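Local coordinates for ESSC (PDB 5FWH), which is a component of the bacterial type VII secretion apparatus, a probable FtsK/SpoIIIE-type ATPase seen here as its N-terminal forkhead-associated region, at residues W5-Q13 against L142-S150; I116-L125 against L161-F170. All blocks are in the same frame, centred on the assembly; numbering follows the deposited sequence.

In the fold
Interaction 1 lies partly at the surface; interaction 2 is buried. Interaction 1 (5-13 with 142-150) joins the edges of two sheets, strand 11-16 from the N-terminal half of the chain and strand 147-148 from the C-terminal half, through two backbone hydrogen bonds and an apolar patch under them. Interaction 2 (116-125 with 161-170) instead packs two sheets of the C-terminal sandwich face to face, and side chains carry it: aromatic and aliphatic from the middle to the diverging end, with threonine, asparagine, alanine, cysteine and selenomethionine at the turn end. Both reach the same sheet, in which strands 143-144 and 161-163 are neighbours, with a probable hydrogen bond from Phe143 N to Leu162 O.

Interaction 1: residues W5-Q13 against L142-S150; sequences WVLYETYCQ and LFLNGVQLS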
loop_
_atom_site.group_PDB
_atom_site.type_symbol
_atom_site.label_atom_id
_atom_site.label_comp_id
_atom_site.label_asym_id
_atom_site.label_seq_id
_atom_site.Cartn_x
_atom_site.Cartn_y
_atom_site.Cartn_z
ATOM N N TRP A 5 -3.299 -5.366 3.228
ATOM C CA TRP A 5 -3.493 -4.002 3.599
ATOM C C TRP A 5 -4.773 -3.990 4.321
ATOM O O TRP A 5 -5.777 -4.478 3.794
ATOM C CB TRP A 5 -3.612 -3.210 2.355
ATOM C CG TRP A 5 -2.538 -3.531 1.413
ATOM C CD1 TRP A 5 -2.247 -4.757 0.802
ATOM C CD2 TRP A 5 -1.668 -2.618 0.883
ATOM N NE1 TRP A 5 -1.250 -4.617 -0.061
ATOM C CE2 TRP A 5 -0.819 -3.316 0.006
ATOM C CE3 TRP A 5 -1.473 -1.267 1.092
ATOM C CZ2 TRP A 5 0.203 -2.710 -0.647
ATOM C CZ3 TRP A 5 -0.476 -0.689 0.445
ATOM C CH2 TRP A 5 0.349 -1.404 -0.433
ATOM N N VAL A 6 -4.737 -3.382 5.474
ATOM C CA VAL A 6 -5.912 -3.150 6.297
ATOM C C VAL A 6 -6.150 -1.599 6.437
ATOM O O VAL A 6 -5.393 -0.871 7.031
ATOM C CB VAL A 6 -5.710 -3.824 7.635
ATOM C CG1 VAL A 6 -6.915 -3.595 8.571
ATOM C CG2 VAL A 6 -5.422 -5.303 7.389
ATOM N N LEU A 7 -7.211 -1.168 5.806
ATOM C CA LEU A 7 -7.615 0.186 5.729
ATOM C C LEU A 7 -8.880 0.387 6.564
ATOM O O LEU A 7 -9.818 -0.356 6.443
ATOM C CB LEU A 7 -7.917 0.590 4.282
ATOM C CG LEU A 7 -6.686 0.459 3.350
ATOM C CD1 LEU A 7 -6.684 -0.908 2.638
ATOM C CD2 LEU A 7 -6.698 1.579 2.302
ATOM N N TYR A 8 -8.835 1.446 7.364
ATOM C CA TYR A 8 -9.947 1.852 8.238
ATOM C C TYR A 8 -9.675 3.293 8.709
ATOM O O TYR A 8 -8.483 3.722 8.765
ATOM C CB TYR A 8 -10.026 0.905 9.429
ATOM C CG TYR A 8 -8.752 0.868 10.224
ATOM C CD1 TYR A 8 -7.663 0.124 9.788
ATOM C CD2 TYR A 8 -8.627 1.561 11.419
ATOM C CE1 TYR A 8 -6.519 0.067 10.497
ATOM C CE2 TYR A 8 -7.451 1.537 12.129
ATOM C CZ TYR A 8 -6.408 0.769 11.661
ATOM O OH TYR A 8 -5.231 0.721 12.342
ATOM N N GLU A 9 -10.752 4.046 9.033
ATOM C CA GLU A 9 -10.654 5.464 9.364
ATOM C C GLU A 9 -9.662 6.142 8.401
ATOM O O GLU A 9 -9.890 6.085 7.204
ATOM C CB GLU A 9 -10.310 5.684 10.842
ATOM C CG GLU A 9 -11.304 4.976 11.775
ATOM C CD GLU A 9 -11.443 5.560 13.192
ATOM O OE1 GLU A 9 -11.188 6.791 13.402
ATOM O OE2 GLU A 9 -11.832 4.787 14.111
ATOM N N THR A 10 -8.577 6.724 8.920
ATOM C CA THR A 10 -7.555 7.422 8.132
ATOM C C THR A 10 -6.181 6.680 8.180
ATOM O O THR A 10 -5.113 7.291 8.103
ATOM C CB THR A 10 -7.398 8.831 8.725
ATOM O OG1 THR A 10 -7.108 8.714 10.138
ATOM C CG2 THR A 10 -8.689 9.655 8.485
ATOM N N TYR A 11 -6.226 5.369 8.406
ATOM C CA TYR A 11 -5.038 4.549 8.595
ATOM C C TYR A 11 -5.015 3.464 7.550
ATOM O O TYR A 11 -6.075 3.089 7.029
ATOM C CB TYR A 11 -5.042 3.895 9.973
ATOM C CG TYR A 11 -5.128 4.979 11.022
ATOM C CD1 TYR A 11 -4.061 5.854 11.208
ATOM C CD2 TYR A 11 -6.320 5.192 11.743
ATOM C CE1 TYR A 11 -4.154 6.916 12.125
ATOM C CE2 TYR A 11 -6.413 6.214 12.653
ATOM C CZ TYR A 11 -5.332 7.068 12.838
ATOM O OH TYR A 11 -5.438 8.064 13.735
ATOM N N CYS A 12 -3.794 2.986 7.269
ATOM C CA CYS A 12 -3.600 1.797 6.484
ATOM C C CYS A 12 -2.477 1.044 7.199
ATOM O O CYS A 12 -1.400 1.630 7.407
ATOM C CB CYS A 12 -3.155 2.190 5.078
ATOM S SG CYS A 12 -2.823 0.804 3.949
ATOM N N GLN A 13 -2.751 -0.174 7.645
ATOM C CA GLN A 13 -1.699 -1.084 8.168
ATOM C C GLN A 13 -1.405 -2.099 7.092
ATOM O O GLN A 13 -2.332 -2.547 6.400
ATOM C CB GLN A 13 -2.198 -1.893 9.322
ATOM C CG GLN A 13 -2.437 -1.081 10.555
ATOM C CD GLN A 13 -2.659 -1.932 11.791
ATOM O OE1 GLN A 13 -1.934 -2.906 12.069
ATOM N NE2 GLN A 13 -3.630 -1.519 12.587
ATOM N N LEU A 142 -3.892 8.235 -0.007
ATOM C CA LEU A 142 -2.451 7.954 0.073
ATOM C C LEU A 142 -1.939 7.991 1.517
ATOM O O LEU A 142 -2.355 8.930 2.287
ATOM C CB LEU A 142 -1.750 9.022 -0.740
ATOM C CG LEU A 142 -0.258 8.904 -0.847
ATOM C CD1 LEU A 142 0.188 7.635 -1.550
ATOM C CD2 LEU A 142 0.218 10.125 -1.605
ATOM N N PHE A 143 -1.070 7.056 1.912
ATOM C CA PHE A 143 -0.699 6.985 3.341
ATOM C C PHE A 143 0.801 7.172 3.557
ATOM O O PHE A 143 1.637 6.590 2.877
ATOM C CB PHE A 143 -1.210 5.686 4.002
ATOM C CG PHE A 143 -2.726 5.473 3.823
ATOM C CD1 PHE A 143 -3.231 5.052 2.605
ATOM C CD2 PHE A 143 -3.609 5.774 4.832
ATOM C CE1 PHE A 143 -4.644 4.858 2.410
ATOM C CE2 PHE A 143 -4.986 5.636 4.669
ATOM C CZ PHE A 143 -5.530 5.212 3.442
ATOM N N LEU A 144 1.148 8.004 4.520
ATOM C CA LEU A 144 2.575 8.249 4.881
ATOM C C LEU A 144 2.789 7.631 6.192
ATOM O O LEU A 144 2.204 8.101 7.170
ATOM C CB LEU A 144 2.861 9.738 4.982
ATOM C CG LEU A 144 4.217 10.161 5.527
ATOM C CD1 LEU A 144 5.286 9.643 4.592
ATOM C CD2 LEU A 144 4.236 11.708 5.680
ATOM N N ASN A 145 3.579 6.569 6.206
ATOM C CA ASN A 145 3.808 5.757 7.399
ATOM C C ASN A 145 2.471 5.292 8.023
ATOM O O ASN A 145 2.248 5.460 9.199
ATOM C CB ASN A 145 4.695 6.541 8.416
ATOM C CG ASN A 145 6.041 7.013 7.808
ATOM O OD1 ASN A 145 6.452 8.158 7.987
ATOM N ND2 ASN A 145 6.694 6.136 7.067
ATOM N N GLY A 146 1.513 4.824 7.201
ATOM C CA GLY A 146 0.237 4.375 7.753
ATOM C C GLY A 146 -0.875 5.391 8.001
ATOM O O GLY A 146 -1.963 4.983 8.386
ATOM N N VAL A 147 -0.623 6.676 7.806
ATOM C CA VAL A 147 -1.573 7.721 8.110
ATOM C C VAL A 147 -1.957 8.535 6.859
ATOM O O VAL A 147 -1.098 9.111 6.159
ATOM C CB VAL A 147 -0.999 8.738 9.123
ATOM C CG1 VAL A 147 -2.105 9.745 9.521
ATOM C CG2 VAL A 147 -0.459 8.002 10.353
ATOM N N GLN A 148 -3.260 8.646 6.599
ATOM C CA GLN A 148 -3.691 9.358 5.400
ATOM C C GLN A 148 -3.181 10.791 5.334
ATOM O O GLN A 148 -3.173 11.472 6.319
ATOM C CB GLN A 148 -5.197 9.334 5.279
ATOM C CG GLN A 148 -5.683 9.817 3.917
ATOM C CD GLN A 148 -7.151 9.594 3.731
ATOM O OE1 GLN A 148 -7.813 9.057 4.615
ATOM N NE2 GLN A 148 -7.679 9.985 2.569
ATOM N N LEU A 149 -2.724 11.240 4.184
ATOM C CA LEU A 149 -2.212 12.589 4.034
ATOM C C LEU A 149 -3.359 13.489 3.691
ATOM O O LEU A 149 -4.111 13.158 2.807
ATOM C CB LEU A 149 -1.251 12.700 2.859
ATOM C CG LEU A 149 0.182 12.247 2.923
ATOM C CD1 LEU A 149 0.248 10.929 3.648
ATOM C CD2 LEU A 149 0.697 12.040 1.503
ATOM N N SER A 150 -3.476 14.642 4.341
ATOM C CA SER A 150 -4.496 15.622 3.952
ATOM C C SER A 150 -3.910 16.863 3.290
ATOM O O SER A 150 -4.654 17.686 2.797
ATOM C CB SER A 150 -5.303 16.028 5.170
ATOM O OG SER A 150 -4.464 16.630 6.146
#
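Thr10 O takes the shortest polar bond across the contact, 2.7 Å from Gln148 N and nearly straight at 169°, with the donor tilted out of the carbonyl plane. Val147 CA makes a weaker C-H...O approach to this oxygen, and the Phe143 ring turns an edge to it, CE2 lying 3.8 Å from Thr10 O. The second bond is donated from the other segment: Cys12 N reaches Gly146 O at 2.9 Å, standing above the carbonyl plane and not on a lone pair, while Tyr11 CA presses on the same oxygen. The two bonds flank Tyr11 and Val147, a non-hydrogen-bonded antiparallel pair forming a single bridge. Two hairpins thus meet edge to edge, one closed by the type II' turn Tyr8-Tyr11 and the other by the type I' turn Leu144-Val147, linking the outermost strands of sheets in the two halves of the chain. Gly146, whose positive phi (86°) in that second turn leaves a side chain no room, brings its CA within 3.2 Å of Cys12 O. On the buried side Cys12 CB sits over the centre of the Phe143 ring, 3.6 Å from its centroid, in a CH-pi contact. Cys12 SG stays above the same face but farther off, a sulfur-aromatic contact at 4.7 Å from the centroid. Leu7 adds its CD2 branch obliquely to the ring at CE1. The side chains of Thr10 and Gln148 cross at about a right angle, with Thr10 CG2 near Gln148 OE1. Val147 CG2 meets the edge of the Tyr11 ring, 4.2 Å from Tyr11 CE1.

Interaction 2: residues I116-L125 against L161-F170; sequences IETTNARFSL and LLCPYMQFVF
The CA atoms of the two segments come nearest at Ala121 and Cys163, with 6.4 Å between Ala121 CA and Cys163 CA; toward the other end the chains diverge, until Leu125 CA and Phe168 CA stand 10.7 Å apart. Segment 161-170 is a hairpin closed by a type II turn from Cys163 to Met166, whereas 116-125 runs from one short strand through a loop into the next. Side chains fill the widening gap. At its middle Phe123 comes down on Phe168 as a T-shaped (edge-to-face) pair, planes at 88° and centroids 5.0 Å apart, with Phe123 CZ over the centre of the Phe168 ring. The Phe123 ring is put there by a chi1 of 63°, which sets CG between the backbone N and the carbonyl carbon. Ile116 CD1 meets the edge of the Phe168 ring. This is the interior of a beta sandwich, consistent with a forkhead-associated domain: strands 116-117 and 123-128 belong to one sheet, 161-163 and 166-170 to the facing one. Val134 and Val178 add to the same core from strands 131-136 and 175-180. At the wide end the two methyls of Leu125 divide the work: CD2 slides past Leu161 CD1, while CD1 lies 3.9 Å from Phe170 CE2, on a ring that also stacks with Trp132. The narrow end is more polar. Thr118 OG1 accepts from Asn120 N at 2.6 Å, an ST turn within the loop. The selenium of Met166, a selenomethionine, lies 3.6 Å from Thr118 OG1 and also touches Asn120 OD1. Cys163 SG packs against the Ala121 CB methyl at 3.6 Å, and Asn120 CB rests on Pro164 O.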
loop_
_atom_site.group_PDB
_atom_site.type_symbol
_atom_site.label_atom_id
_atom_site.label_comp_id
_atom_site.label_asym_id
_atom_site.label_seq_id
_atom_site.Cartn_x
_atom_site.Cartn_y
_atom_site.Cartn_z
ATOM N N ILE A 116 5.361 7.842 -13.520
ATOM C CA ILE A 116 5.027 6.488 -13.119
ATOM C C ILE A 116 3.556 6.331 -13.354
ATOM O O ILE A 116 2.774 7.043 -12.750
ATOM C CB ILE A 116 5.330 6.191 -11.645
ATOM C CG1 ILE A 116 6.831 6.420 -11.342
ATOM C CG2 ILE A 116 4.907 4.765 -11.283
ATOM C CD1 ILE A 116 7.140 6.178 -9.877
ATOM N N GLU A 117 3.201 5.354 -14.197
ATOM C CA GLU A 117 1.794 5.146 -14.608
ATOM C C GLU A 117 1.088 4.080 -13.788
ATOM O O GLU A 117 1.554 2.925 -13.710
ATOM C CB GLU A 117 1.692 4.800 -16.081
ATOM C CG GLU A 117 1.829 6.022 -16.987
ATOM C CD GLU A 117 1.649 5.682 -18.466
ATOM O OE1 GLU A 117 2.659 5.260 -19.089
ATOM O OE2 GLU A 117 0.500 5.858 -18.994
ATOM N N THR A 118 -0.044 4.472 -13.200
ATOM C CA THR A 118 -0.812 3.597 -12.352
ATOM C C THR A 118 -2.251 4.108 -12.231
ATOM O O THR A 118 -2.508 5.322 -12.197
ATOM C CB THR A 118 -0.182 3.456 -10.936
ATOM O OG1 THR A 118 -1.110 2.867 -10.028
ATOM C CG2 THR A 118 0.267 4.839 -10.331
ATOM N N THR A 119 -3.167 3.152 -12.151
ATOM C CA THR A 119 -4.547 3.421 -11.807
ATOM C C THR A 119 -4.730 3.283 -10.301
ATOM O O THR A 119 -5.838 3.360 -9.845
ATOM C CB THR A 119 -5.508 2.431 -12.504
ATOM O OG1 THR A 119 -5.385 1.124 -11.922
ATOM C CG2 THR A 119 -5.231 2.349 -13.985
ATOM N N ASN A 120 -3.646 3.070 -9.535
ATOM C CA ASN A 120 -3.722 2.868 -8.061
ATOM C C ASN A 120 -3.526 4.083 -7.159
ATOM O O ASN A 120 -3.872 4.011 -5.984
ATOM C CB ASN A 120 -2.675 1.829 -7.585
ATOM C CG ASN A 120 -2.704 0.551 -8.379
ATOM O OD1 ASN A 120 -1.651 0.023 -8.747
ATOM N ND2 ASN A 120 -3.908 0.057 -8.678
ATOM N N ALA A 121 -2.946 5.159 -7.687
ATOM C CA ALA A 121 -2.489 6.288 -6.885
ATOM C C ALA A 121 -2.495 7.509 -7.749
ATOM O O ALA A 121 -2.346 7.401 -8.925
ATOM C CB ALA A 121 -1.048 6.031 -6.425
ATOM N N ARG A 122 -2.587 8.669 -7.149
ATOM C CA ARG A 122 -2.423 9.871 -7.868
ATOM C C ARG A 122 -1.797 10.876 -6.920
ATOM O O ARG A 122 -2.454 11.310 -5.998
ATOM C CB ARG A 122 -3.812 10.347 -8.410
ATOM C CG ARG A 122 -3.887 11.807 -8.834
ATOM C CD ARG A 122 -5.282 12.186 -9.352
ATOM N NE ARG A 122 -5.510 11.533 -10.632
ATOM C CZ ARG A 122 -5.018 11.953 -11.804
ATOM N NH1 ARG A 122 -4.274 13.055 -11.898
ATOM N NH2 ARG A 122 -5.255 11.257 -12.901
ATOM N N PHE A 123 -0.591 11.331 -7.218
ATOM C CA PHE A 123 0.068 12.291 -6.337
ATOM C C PHE A 123 1.288 12.815 -7.052
ATOM O O PHE A 123 1.628 12.297 -8.072
ATOM C CB PHE A 123 0.425 11.627 -4.965
ATOM C CG PHE A 123 1.413 10.471 -5.052
ATOM C CD1 PHE A 123 2.806 10.691 -4.937
ATOM C CD2 PHE A 123 0.964 9.143 -5.138
ATOM C CE1 PHE A 123 3.727 9.655 -5.015
ATOM C CE2 PHE A 123 1.913 8.076 -5.151
ATOM C CZ PHE A 123 3.277 8.342 -5.138
ATOM N N SER A 124 1.912 13.880 -6.590
ATOM C CA SER A 124 3.151 14.264 -7.226
ATOM C C SER A 124 4.218 14.361 -6.199
ATOM O O SER A 124 3.925 14.444 -5.043
ATOM C CB SER A 124 3.022 15.546 -8.060
ATOM O OG SER A 124 2.799 16.637 -7.225
ATOM N N LEU A 125 5.461 14.218 -6.627
ATOM C CA LEU A 125 6.647 14.396 -5.772
ATOM C C LEU A 125 7.446 15.582 -6.317
ATOM O O LEU A 125 7.728 15.635 -7.515
ATOM C CB LEU A 125 7.484 13.154 -5.778
ATOM C CG LEU A 125 6.822 11.869 -5.213
ATOM C CD1 LEU A 125 7.811 10.721 -5.343
ATOM C CD2 LEU A 125 6.552 11.929 -3.749
ATOM N N LEU A 161 5.572 5.727 1.538
ATOM C CA LEU A 161 4.282 6.074 0.975
ATOM C C LEU A 161 3.585 4.811 0.535
ATOM O O LEU A 161 4.207 4.047 -0.212
ATOM C CB LEU A 161 4.485 7.028 -0.183
ATOM C CG LEU A 161 4.857 8.424 0.257
ATOM C CD1 LEU A 161 5.320 9.199 -0.980
ATOM C CD2 LEU A 161 3.724 9.167 0.966
ATOM N N LEU A 162 2.311 4.629 0.943
ATOM C CA LEU A 162 1.513 3.452 0.581
ATOM C C LEU A 162 0.199 3.859 -0.016
ATOM O O LEU A 162 -0.455 4.749 0.507
ATOM C CB LEU A 162 1.079 2.686 1.799
ATOM C CG LEU A 162 2.065 2.028 2.713
ATOM C CD1 LEU A 162 1.309 1.246 3.775
ATOM C CD2 LEU A 162 2.969 1.131 1.970
ATOM N N CYS A 163 -0.212 3.181 -1.079
ATOM C CA CYS A 163 -1.637 3.072 -1.424
ATOM C C CYS A 163 -1.936 1.555 -1.690
ATOM O O CYS A 163 -1.021 0.817 -1.939
ATOM C CB CYS A 163 -1.883 3.892 -2.699
ATOM S SG CYS A 163 -0.658 3.507 -3.945
ATOM N N PRO A 164 -3.201 1.114 -1.719
ATOM C CA PRO A 164 -3.452 -0.284 -2.158
ATOM C C PRO A 164 -2.633 -0.755 -3.328
ATOM O O PRO A 164 -2.612 -0.170 -4.446
ATOM C CB PRO A 164 -4.950 -0.300 -2.457
ATOM C CG PRO A 164 -5.426 0.549 -1.338
ATOM C CD PRO A 164 -4.454 1.713 -1.245
ATOM N N TYR A 165 -1.896 -1.801 -2.972
ATOM C CA TYR A 165 -0.986 -2.589 -3.833
ATOM C C TYR A 165 0.380 -1.976 -4.170
ATOM O O TYR A 165 1.148 -2.603 -4.847
ATOM C CB TYR A 165 -1.702 -3.104 -5.078
ATOM C CG TYR A 165 -3.124 -3.529 -4.881
ATOM C CD1 TYR A 165 -3.432 -4.548 -4.048
ATOM C CD2 TYR A 165 -4.164 -2.855 -5.518
ATOM C CE1 TYR A 165 -4.742 -4.919 -3.842
ATOM C CE2 TYR A 165 -5.480 -3.212 -5.329
ATOM C CZ TYR A 165 -5.759 -4.244 -4.482
ATOM O OH TYR A 165 -7.039 -4.608 -4.242
HETATM N N MSE A 166 0.736 -0.784 -3.711
HETATM C CA MSE A 166 2.068 -0.240 -4.074
HETATM C C MSE A 166 2.824 0.392 -2.895
HETATM O O MSE A 166 2.205 0.831 -1.975
HETATM C CB MSE A 166 1.748 0.761 -5.177
HETATM C CG MSE A 166 1.401 0.195 -6.608
HETATM SE SE MSE A 166 1.482 1.789 -7.786
HETATM C CE MSE A 166 3.311 1.525 -8.435
ATOM N N GLN A 167 4.146 0.470 -2.941
ATOM C CA GLN A 167 4.947 1.246 -1.974
ATOM C C GLN A 167 6.031 2.002 -2.649
ATOM O O GLN A 167 6.610 1.498 -3.615
ATOM C CB GLN A 167 5.656 0.346 -1.037
ATOM C CG GLN A 167 4.747 -0.505 -0.231
ATOM C CD GLN A 167 5.551 -1.632 0.361
ATOM O OE1 GLN A 167 5.271 -2.833 0.102
ATOM N NE2 GLN A 167 6.627 -1.245 1.104
ATOM N N PHE A 168 6.286 3.224 -2.156
ATOM C CA PHE A 168 7.294 4.148 -2.679
ATOM C C PHE A 168 8.193 4.550 -1.545
ATOM O O PHE A 168 7.683 4.984 -0.500
ATOM C CB PHE A 168 6.671 5.405 -3.240
ATOM C CG PHE A 168 5.605 5.150 -4.288
ATOM C CD1 PHE A 168 4.327 4.808 -3.906
ATOM C CD2 PHE A 168 5.883 5.312 -5.614
ATOM C CE1 PHE A 168 3.315 4.604 -4.832
ATOM C CE2 PHE A 168 4.916 5.039 -6.568
ATOM C CZ PHE A 168 3.631 4.698 -6.161
ATOM N N VAL A 169 9.506 4.351 -1.705
ATOM C CA VAL A 169 10.494 4.697 -0.640
ATOM C C VAL A 169 11.694 5.352 -1.284
ATOM O O VAL A 169 12.259 4.792 -2.211
ATOM C CB VAL A 169 10.987 3.484 0.168
ATOM C CG1 VAL A 169 11.716 3.947 1.419
ATOM C CG2 VAL A 169 9.818 2.609 0.601
ATOM N N PHE A 170 12.048 6.569 -0.857
ATOM C CA PHE A 170 13.328 7.144 -1.239
ATOM C C PHE A 170 14.390 6.374 -0.407
ATOM O O PHE A 170 14.384 6.359 0.856
ATOM C CB PHE A 170 13.391 8.664 -0.990
ATOM C CG PHE A 170 12.804 9.483 -2.128
ATOM C CD1 PHE A 170 13.510 9.653 -3.306
ATOM C CD2 PHE A 170 11.523 10.019 -2.027
ATOM C CE1 PHE A 170 12.972 10.366 -4.349
ATOM C CE2 PHE A 170 10.960 10.730 -3.061
ATOM C CZ PHE A 170 11.689 10.908 -4.241
#